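PDB 6I8W: Alpha/beta fold hydrolase from Pseudomonas aeruginosa, which acts as a membrane-bound phospholipase A that degrades membrane phospholipids and has been described as a bacterial virulence factor. Local coordinates for residues Leu50-Leu55 with Asp95-Gly100; Gln107-Val112 with Phe229-Gln234; Gly113-Arg118 with Gly140-Leu145. All coordinates share one frame; numbering follows the deposited sequence.

Contact 1 (Leu50-Leu55 with Asp95-Gly100); sequences LEIAYL and DLPGFG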
loop_
_atom_site.group_PDB
_atom_site.type_symbol
_atom_site.label_atom_id
_atom_site.label_comp_id
_atom_site.label_asym_id
_atom_site.label_seq_id
_atom_site.Cartn_x
_atom_site.Cartn_y
_atom_site.Cartn_z
ATOM N N LEU A 50 19.239 0.944 -4.174
ATOM C CA LEU A 50 18.236 -0.022 -3.748
ATOM C C LEU A 50 17.416 -0.449 -4.950
ATOM O O LEU A 50 16.972 0.386 -5.739
ATOM C CB LEU A 50 17.292 0.563 -2.695
ATOM C CG LEU A 50 17.851 1.159 -1.405
ATOM C CD1 LEU A 50 16.688 1.467 -0.465
ATOM C CD2 LEU A 50 18.878 0.243 -0.757
ATOM N N GLU A 51 17.153 -1.745 -5.058
ATOM C CA GLU A 51 16.272 -2.216 -6.121
ATOM C C GLU A 51 14.831 -1.959 -5.733
ATOM O O GLU A 51 14.352 -2.433 -4.709
ATOM C CB GLU A 51 16.481 -3.699 -6.413
ATOM C CG GLU A 51 15.582 -4.200 -7.533
ATOM C CD GLU A 51 16.127 -5.451 -8.197
ATOM O OE1 GLU A 51 17.320 -5.762 -7.992
ATOM O OE2 GLU A 51 15.363 -6.123 -8.919
ATOM N N ILE A 52 14.145 -1.179 -6.549
ATOM C CA ILE A 52 12.745 -0.909 -6.299
ATOM C C ILE A 52 11.900 -1.575 -7.372
ATOM O O ILE A 52 12.020 -1.242 -8.549
ATOM C CB ILE A 52 12.488 0.589 -6.249
ATOM C CG1 ILE A 52 13.326 1.203 -5.108
ATOM C CG2 ILE A 52 10.979 0.874 -6.116
ATOM C CD1 ILE A 52 12.929 2.624 -4.763
ATOM N N ALA A 53 11.076 -2.539 -6.959
ATOM C CA ALA A 53 10.162 -3.207 -7.865
ATOM C C ALA A 53 8.923 -2.343 -8.057
ATOM O O ALA A 53 8.459 -1.687 -7.115
ATOM C CB ALA A 53 9.767 -4.606 -7.325
ATOM N N TYR A 54 8.379 -2.334 -9.267
ATOM C CA TYR A 54 7.162 -1.572 -9.490
ATOM C C TYR A 54 6.339 -2.142 -10.615
ATOM O O TYR A 54 6.830 -2.902 -11.442
ATOM C CB TYR A 54 7.479 -0.088 -9.763
ATOM C CG TYR A 54 8.262 0.238 -11.031
ATOM C CD1 TYR A 54 9.649 0.123 -11.068
ATOM C CD2 TYR A 54 7.610 0.697 -12.182
ATOM C CE1 TYR A 54 10.382 0.432 -12.224
ATOM C CE2 TYR A 54 8.339 1.023 -13.347
ATOM C CZ TYR A 54 9.714 0.886 -13.355
ATOM O OH TYR A 54 10.430 1.203 -14.489
ATOM N N LEU A 55 5.062 -1.792 -10.602
ATOM C CA LEU A 55 4.162 -2.111 -11.701
ATOM C C LEU A 55 3.933 -0.862 -12.516
ATOM O O LEU A 55 3.923 0.256 -11.966
ATOM C CB LEU A 55 2.830 -2.642 -11.186
ATOM C CG LEU A 55 2.906 -3.939 -10.381
ATOM C CD1 LEU A 55 1.537 -4.293 -9.831
ATOM C CD2 LEU A 55 3.462 -5.082 -11.235
ATOM N N ASP A 95 6.805 -1.016 -4.943
ATOM C CA ASP A 95 7.069 -1.595 -3.641
ATOM C C ASP A 95 8.028 -0.669 -2.917
ATOM O O ASP A 95 9.163 -0.476 -3.366
ATOM C CB ASP A 95 7.699 -2.994 -3.740
ATOM C CG ASP A 95 6.716 -4.052 -4.210
ATOM O OD1 ASP A 95 5.501 -3.856 -4.016
ATOM O OD2 ASP A 95 7.177 -5.085 -4.742
ATOM N N LEU A 96 7.602 -0.102 -1.800
ATOM C CA LEU A 96 8.542 0.692 -1.001
ATOM C C LEU A 96 9.701 -0.181 -0.534
ATOM O O LEU A 96 9.500 -1.358 -0.236
ATOM C CB LEU A 96 7.830 1.308 0.204
ATOM C CG LEU A 96 6.786 2.382 -0.142
ATOM C CD1 LEU A 96 5.888 2.634 1.057
ATOM C CD2 LEU A 96 7.465 3.684 -0.578
ATOM N N PRO A 97 10.927 0.382 -0.506
ATOM C CA PRO A 97 12.035 -0.273 0.182
ATOM C C PRO A 97 11.580 -0.775 1.550
ATOM O O PRO A 97 10.832 -0.063 2.244
ATOM C CB PRO A 97 13.082 0.849 0.316
ATOM C CG PRO A 97 12.817 1.717 -0.882
ATOM C CD PRO A 97 11.319 1.687 -1.076
ATOM N N GLY A 98 11.996 -1.990 1.903
ATOM C CA GLY A 98 11.537 -2.655 3.110
ATOM C C GLY A 98 10.376 -3.621 2.880
ATOM O O GLY A 98 10.111 -4.476 3.728
ATOM N N PHE A 99 9.713 -3.514 1.723
ATOM C CA PHE A 99 8.473 -4.266 1.453
ATOM C C PHE A 99 8.441 -4.915 0.070
ATOM O O PHE A 99 9.254 -4.592 -0.795
ATOM C CB PHE A 99 7.250 -3.331 1.616
ATOM C CG PHE A 99 7.174 -2.691 2.973
ATOM C CD1 PHE A 99 6.662 -3.396 4.061
ATOM C CD2 PHE A 99 7.678 -1.410 3.179
ATOM C CE1 PHE A 99 6.632 -2.825 5.332
ATOM C CE2 PHE A 99 7.649 -0.828 4.447
ATOM C CZ PHE A 99 7.123 -1.537 5.524
ATOM N N GLY A 100 7.499 -5.839 -0.126
ATOM C CA GLY A 100 7.285 -6.458 -1.430
ATOM C C GLY A 100 8.541 -7.084 -2.005
ATOM O O GLY A 100 9.250 -7.804 -1.315
#
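P97 takes two aliphatic side chains of strand 50-57 on its ring. L50 crosses it at about a right angle, with CD1 set 3.7 Å from P97 CB. I52 comes in obliquely, and its CD1 reaches P97 CG at 4.0 Å. I52 touches with both its branches: CG1 is anti to the carbonyl carbon (chi1 -60°) and sends CD1 to the proline, while CG2 stands anti to the backbone N and lies 3.6 Å from D95 O. One residue further along, A53 is held by its backbone. D95 N gives A53 O a hydrogen bond of 2.8 Å, nearly straight at 174°, that prolongs the antiparallel pairing with strand 90-94 just past its end. Beside that bond the carboxylate of D95 lies alongside A53, with OD2 3.7 Å from A53 CB. The polar work of OD2 is done elsewhere: it forms a salt bridge with K75 and accepts a hydrogen bond from D101 N. The chain then folds through a type II turn from L96 to F99, closed by F99 N to L96 O at 2.9 Å, with G98 at the position of positive phi. Chemically, one direct backbone bond, helped by S102, whose hydroxyl meets both D95 O and A53 N, sets the loop against the strand; the proline forms an apolar patch with L50 and I52, and the buried aspartate charge is probably balanced by K75.

Contact 2 (Gln107-Val112 with Phe229-Gln234); sequences QASYDV and FEQLRQ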
loop_
_atom_site.group_PDB
_atom_site.type_symbol
_atom_site.label_atom_id
_atom_site.label_comp_id
_atom_site.label_asym_id
_atom_site.label_seq_id
_atom_site.Cartn_x
_atom_site.Cartn_y
_atom_site.Cartn_z
ATOM N N GLN A 107 20.063 -2.151 7.853
ATOM C CA GLN A 107 20.472 -0.995 8.656
ATOM C C GLN A 107 19.907 0.338 8.167
ATOM O O GLN A 107 20.321 1.400 8.624
ATOM C CB GLN A 107 22.007 -0.898 8.708
ATOM C CG GLN A 107 22.688 -2.088 9.358
ATOM C CD GLN A 107 22.178 -2.354 10.761
ATOM O OE1 GLN A 107 21.786 -3.477 11.091
ATOM N NE2 GLN A 107 22.177 -1.320 11.598
ATOM N N ALA A 108 18.951 0.298 7.252
ATOM C CA ALA A 108 18.436 1.541 6.703
ATOM C C ALA A 108 17.375 2.153 7.618
ATOM O O ALA A 108 16.862 1.496 8.530
ATOM C CB ALA A 108 17.865 1.305 5.310
ATOM N N SER A 109 17.062 3.420 7.379
ATOM C CA SER A 109 15.930 4.048 8.030
ATOM C C SER A 109 14.667 3.842 7.181
ATOM O O SER A 109 14.693 3.993 5.958
ATOM C CB SER A 109 16.194 5.533 8.258
ATOM O OG SER A 109 15.047 6.153 8.812
ATOM N N TYR A 110 13.558 3.529 7.837
ATOM C CA TYR A 110 12.316 3.311 7.134
ATOM C C TYR A 110 11.223 4.247 7.625
ATOM O O TYR A 110 10.044 3.979 7.420
ATOM C CB TYR A 110 11.874 1.853 7.269
ATOM C CG TYR A 110 12.796 0.886 6.568
ATOM C CD1 TYR A 110 12.700 0.683 5.199
ATOM C CD2 TYR A 110 13.766 0.186 7.272
ATOM C CE1 TYR A 110 13.544 -0.191 4.551
ATOM C CE2 TYR A 110 14.610 -0.700 6.632
ATOM C CZ TYR A 110 14.486 -0.879 5.266
ATOM O OH TYR A 110 15.314 -1.751 4.610
ATOM N N ASP A 111 11.624 5.337 8.275
ATOM C CA ASP A 111 10.683 6.386 8.650
ATOM C C ASP A 111 10.055 7.005 7.402
ATOM O O ASP A 111 10.640 6.958 6.319
ATOM C CB ASP A 111 11.383 7.470 9.471
ATOM C CG ASP A 111 12.365 8.265 8.649
ATOM O OD1 ASP A 111 13.525 7.822 8.508
ATOM O OD2 ASP A 111 11.965 9.315 8.103
ATOM N N VAL A 112 8.884 7.612 7.550
ATOM C CA VAL A 112 8.128 8.070 6.381
ATOM C C VAL A 112 8.815 9.253 5.690
ATOM O O VAL A 112 8.610 9.495 4.502
ATOM C CB VAL A 112 6.688 8.454 6.762
ATOM C CG1 VAL A 112 5.902 7.216 7.156
ATOM C CG2 VAL A 112 6.681 9.493 7.891
ATOM N N PHE A 229 8.012 -1.239 12.003
ATOM C CA PHE A 229 6.896 -0.642 12.738
ATOM C C PHE A 229 7.414 0.148 13.941
ATOM O O PHE A 229 6.879 1.207 14.278
ATOM C CB PHE A 229 5.892 -1.704 13.202
ATOM C CG PHE A 229 4.562 -1.129 13.634
ATOM C CD1 PHE A 229 3.544 -0.943 12.715
ATOM C CD2 PHE A 229 4.345 -0.748 14.951
ATOM C CE1 PHE A 229 2.323 -0.400 13.105
ATOM C CE2 PHE A 229 3.136 -0.207 15.350
ATOM C CZ PHE A 229 2.121 -0.028 14.427
ATOM N N GLU A 230 8.471 -0.355 14.569
ATOM C CA GLU A 230 9.064 0.337 15.711
ATOM C C GLU A 230 9.695 1.664 15.288
ATOM O O GLU A 230 9.603 2.659 16.006
ATOM C CB GLU A 230 10.094 -0.554 16.407
ATOM C CG GLU A 230 9.589 -1.112 17.717
ATOM C CD GLU A 230 9.104 -0.021 18.655
ATOM O OE1 GLU A 230 9.938 0.793 19.109
ATOM O OE2 GLU A 230 7.885 0.027 18.927
ATOM N N GLN A 231 10.329 1.679 14.119
ATOM C CA GLN A 231 10.830 2.929 13.553
ATOM C C GLN A 231 9.694 3.913 13.255
ATOM O O GLN A 231 9.837 5.113 13.458
ATOM C CB GLN A 231 11.624 2.665 12.278
ATOM C CG GLN A 231 12.956 1.966 12.500
ATOM C CD GLN A 231 13.829 2.048 11.271
ATOM O OE1 GLN A 231 13.746 3.013 10.513
ATOM N NE2 GLN A 231 14.655 1.032 11.053
ATOM N N LEU A 232 8.565 3.409 12.767
ATOM C CA LEU A 232 7.443 4.290 12.458
ATOM C C LEU A 232 6.930 4.933 13.749
ATOM O O LEU A 232 6.466 6.077 13.745
ATOM C CB LEU A 232 6.321 3.531 11.739
ATOM C CG LEU A 232 6.617 2.987 10.333
ATOM C CD1 LEU A 232 5.461 2.146 9.826
ATOM C CD2 LEU A 232 6.906 4.131 9.362
ATOM N N ARG A 233 7.044 4.209 14.860
ATOM C CA ARG A 233 6.656 4.757 16.154
ATOM C C ARG A 233 7.686 5.748 16.684
ATOM O O ARG A 233 7.331 6.838 17.127
ATOM C CB ARG A 233 6.456 3.640 17.181
ATOM C CG ARG A 233 5.360 2.653 16.824
ATOM C CD ARG A 233 5.164 1.623 17.930
ATOM N NE ARG A 233 4.418 2.161 19.064
ATOM C CZ ARG A 233 4.002 1.430 20.092
ATOM N NH1 ARG A 233 4.264 0.130 20.130
ATOM N NH2 ARG A 233 3.322 1.995 21.081
ATOM N N GLN A 234 8.958 5.357 16.652
ATOM C CA GLN A 234 10.023 6.170 17.259
ATOM C C GLN A 234 10.400 7.371 16.399
ATOM O O GLN A 234 10.869 8.382 16.914
ATOM C CB GLN A 234 11.272 5.322 17.526
ATOM C CG GLN A 234 11.035 4.134 18.433
ATOM C CD GLN A 234 10.660 4.537 19.843
ATOM O OE1 GLN A 234 10.979 5.640 20.294
ATOM N NE2 GLN A 234 9.980 3.642 20.553
#
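Q231 leaves its helix with CG anti to the carbonyl carbon (chi1 -70°) and runs on extended (chi2 -166°), which carries its amide across to the backbone of A108-Y110. There the two ends of the amide are used separately. OE1 accepts a hydrogen bond from Y110 N, 2.7 Å away, with an N-H...O angle of 170°, although the donor sits tilted off the carbonyl plane. NE2 points to A108 O, a weak bond at 3.4 Å. A side-chain amide thus bridges an N-H and a C=O two residues apart and meets the polar backbone of this irregular stretch. The same NE2 lies in plane at the edge of the Y110 ring, 4.0 Å from CD2, with amide and ring neither parallel nor perpendicular; the tyrosine hydroxyl is bonded to P105 O.

L232 supplies the apolar half. Its CD2 is 3.7 Å from Y110 O and 3.9 Å from V112 CG1, the leucine and valine crossing at about a right angle. D111, between Y110 and V112, takes the N-cap position of helix 112-125, its OD1 hydrogen-bonded to T114 OG1.

Residues 107-111, the end of the loop, and V112, the first residue of helix 112-125, pack against the C-terminal end of helix 208-234, which belongs to the stretch between strands 154-160 and 250-255 where relatives of this fold often carry a lid. V112 also packs on H141, I142 and L145 of helix 138-149, and L232 reaches M138 of that helix as well as F71.

Contact 3 (Gly113-Arg118 with Gly140-Leu145); sequences GTQAER and GHIAAL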
loop_
_atom_site.group_PDB
_atom_site.type_symbol
_atom_site.label_atom_id
_atom_site.label_comp_id
_atom_site.label_asym_id
_atom_site.label_seq_id
_atom_site.Cartn_x
_atom_site.Cartn_y
_atom_site.Cartn_z
ATOM N N GLY A 113 9.620 9.998 6.443
ATOM C CA GLY A 113 10.375 11.102 5.875
ATOM C C GLY A 113 11.444 10.640 4.893
ATOM O O GLY A 113 11.532 11.133 3.770
ATOM N N THR A 114 12.253 9.676 5.320
ATOM C CA THR A 114 13.238 9.048 4.448
ATOM C C THR A 114 12.538 8.357 3.257
ATOM O O THR A 114 12.969 8.464 2.111
ATOM C CB THR A 114 14.089 8.029 5.237
ATOM O OG1 THR A 114 14.660 8.676 6.377
ATOM C CG2 THR A 114 15.194 7.441 4.375
ATOM N N GLN A 115 11.438 7.665 3.527
ATOM C CA GLN A 115 10.716 6.983 2.451
ATOM C C GLN A 115 10.169 7.984 1.414
ATOM O O GLN A 115 10.235 7.728 0.218
ATOM C CB GLN A 115 9.582 6.134 3.031
ATOM C CG GLN A 115 10.053 4.914 3.827
ATOM C CD GLN A 115 10.483 3.751 2.921
ATOM O OE1 GLN A 115 11.260 3.923 1.984
ATOM N NE2 GLN A 115 9.947 2.575 3.189
ATOM N N ALA A 116 9.673 9.136 1.863
ATOM C CA ALA A 116 9.152 10.140 0.928
ATOM C C ALA A 116 10.250 10.639 -0.021
ATOM O O ALA A 116 9.995 10.896 -1.195
ATOM C CB ALA A 116 8.521 11.311 1.679
ATOM N N GLU A 117 11.479 10.764 0.473
ATOM C CA GLU A 117 12.574 11.160 -0.408
ATOM C C GLU A 117 12.936 10.053 -1.413
ATOM O O GLU A 117 13.253 10.342 -2.565
ATOM C CB GLU A 117 13.806 11.557 0.406
ATOM C CG GLU A 117 13.581 12.818 1.200
ATOM C CD GLU A 117 12.847 13.879 0.392
ATOM O OE1 GLU A 117 13.354 14.283 -0.678
ATOM O OE2 GLU A 117 11.748 14.293 0.822
ATOM N N ARG A 118 12.882 8.796 -0.985
ATOM C CA ARG A 118 13.114 7.684 -1.905
ATOM C C ARG A 118 12.060 7.669 -3.029
ATOM O O ARG A 118 12.377 7.374 -4.184
ATOM C CB ARG A 118 13.109 6.341 -1.148
ATOM C CG ARG A 118 14.246 6.189 -0.091
ATOM C CD ARG A 118 14.346 4.741 0.426
ATOM N NE ARG A 118 15.431 4.579 1.395
ATOM C CZ ARG A 118 15.257 4.310 2.687
ATOM N NH1 ARG A 118 14.028 4.170 3.173
ATOM N NH2 ARG A 118 16.314 4.181 3.494
ATOM N N GLY A 140 0.081 6.791 2.536
ATOM C CA GLY A 140 -0.549 8.106 2.504
ATOM C C GLY A 140 0.243 9.095 3.342
ATOM O O GLY A 140 0.372 10.265 2.988
ATOM N N HIS A 141 0.771 8.617 4.466
ATOM C CA HIS A 141 1.622 9.440 5.326
ATOM C C HIS A 141 2.825 9.935 4.508
ATOM O O HIS A 141 3.158 11.124 4.508
ATOM C CB HIS A 141 2.073 8.633 6.553
ATOM C CG HIS A 141 2.675 9.463 7.650
ATOM N ND1 HIS A 141 3.002 8.939 8.884
ATOM C CD2 HIS A 141 2.996 10.777 7.702
ATOM C CE1 HIS A 141 3.503 9.897 9.649
ATOM N NE2 HIS A 141 3.514 11.020 8.954
ATOM N N ILE A 142 3.444 9.002 3.793
ATOM C CA ILE A 142 4.566 9.277 2.894
ATOM C C ILE A 142 4.181 10.214 1.730
ATOM O O ILE A 142 4.913 11.149 1.406
ATOM C CB ILE A 142 5.113 7.945 2.322
ATOM C CG1 ILE A 142 5.821 7.138 3.428
ATOM C CG2 ILE A 142 6.027 8.191 1.120
ATOM C CD1 ILE A 142 5.993 5.645 3.070
ATOM N N ALA A 143 3.039 9.951 1.098
ATOM C CA ALA A 143 2.576 10.781 -0.019
ATOM C C ALA A 143 2.344 12.225 0.415
ATOM O O ALA A 143 2.649 13.163 -0.315
ATOM C CB ALA A 143 1.294 10.223 -0.611
ATOM N N ALA A 144 1.769 12.404 1.598
ATOM C CA ALA A 144 1.516 13.758 2.083
ATOM C C ALA A 144 2.831 14.524 2.248
ATOM O O ALA A 144 2.908 15.701 1.900
ATOM C CB ALA A 144 0.745 13.728 3.394
ATOM N N LEU A 145 3.872 13.859 2.747
ATOM C CA LEU A 145 5.160 14.539 2.939
ATOM C C LEU A 145 5.817 14.890 1.604
ATOM O O LEU A 145 6.420 15.950 1.463
ATOM C CB LEU A 145 6.115 13.695 3.786
ATOM C CG LEU A 145 5.727 13.582 5.257
ATOM C CD1 LEU A 145 6.674 12.622 5.973
ATOM C CD2 LEU A 145 5.705 14.958 5.931
#
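A116 and I142 mark the tight part of this helix crossing, their CA atoms only 5.1 Å apart. The small methyl of A116 lets the backbones close in: its CB is 3.6 Å from I142 O and 4.0 Å from L145 CB. I142 grips with both branches. CG2 lies 3.7 Å from A116 CA, and CD1 reaches back to Q115 CB at 3.6 Å. L145 finishes the row by laying CD1 against the backbone of G113, 4.0 Å from its N. The axes of the two six-residue segments approach to 8.4 Å and cross at -66°. Helix 138-149 follows the probable nucleophile elbow around S137.

On the looser side T114, E117 and R118 are partly exposed. The buried Q115 packs with its CB, while its bent chain leads the amide away to P97 O. R118 NH1 bonds Q115 OE1 at 3.0 Å, coming from above the amide carbonyl plane, and bonds S109 O as well.

Within the two segments no hydrogen bond forms, and the hold is van der Waals contact of aliphatic groups with each other and with the backbone. Polar bonds come at the margin: R149, at the end of helix 138-149, makes a salt bridge with E117 and a hydrogen bond to G113 O, and H150 bonds the other oxygen of E117.

How the contacts relate
Contact 1 closes first along the chain; contacts 2 and 3 follow, with contact 3 nested inside the loop that contact 2 closes. Their centres lie about 16 Å (1 and 2), 14 Å (1 and 3) and 12 Å (2 and 3) apart. The link from strand 90-94, followed by helix 112-125, supplies one segment to each contact: the loop to contacts 1 and 2, the helix to contact 3. The junctions touch directly: G98 packs on the Y110 ring, L96 on I142, and P97 on R118. This one connection thereby touches the second strand of the sheet, 50-57, then helix 208-234, and then helix 138-149 after the probable nucleophile elbow.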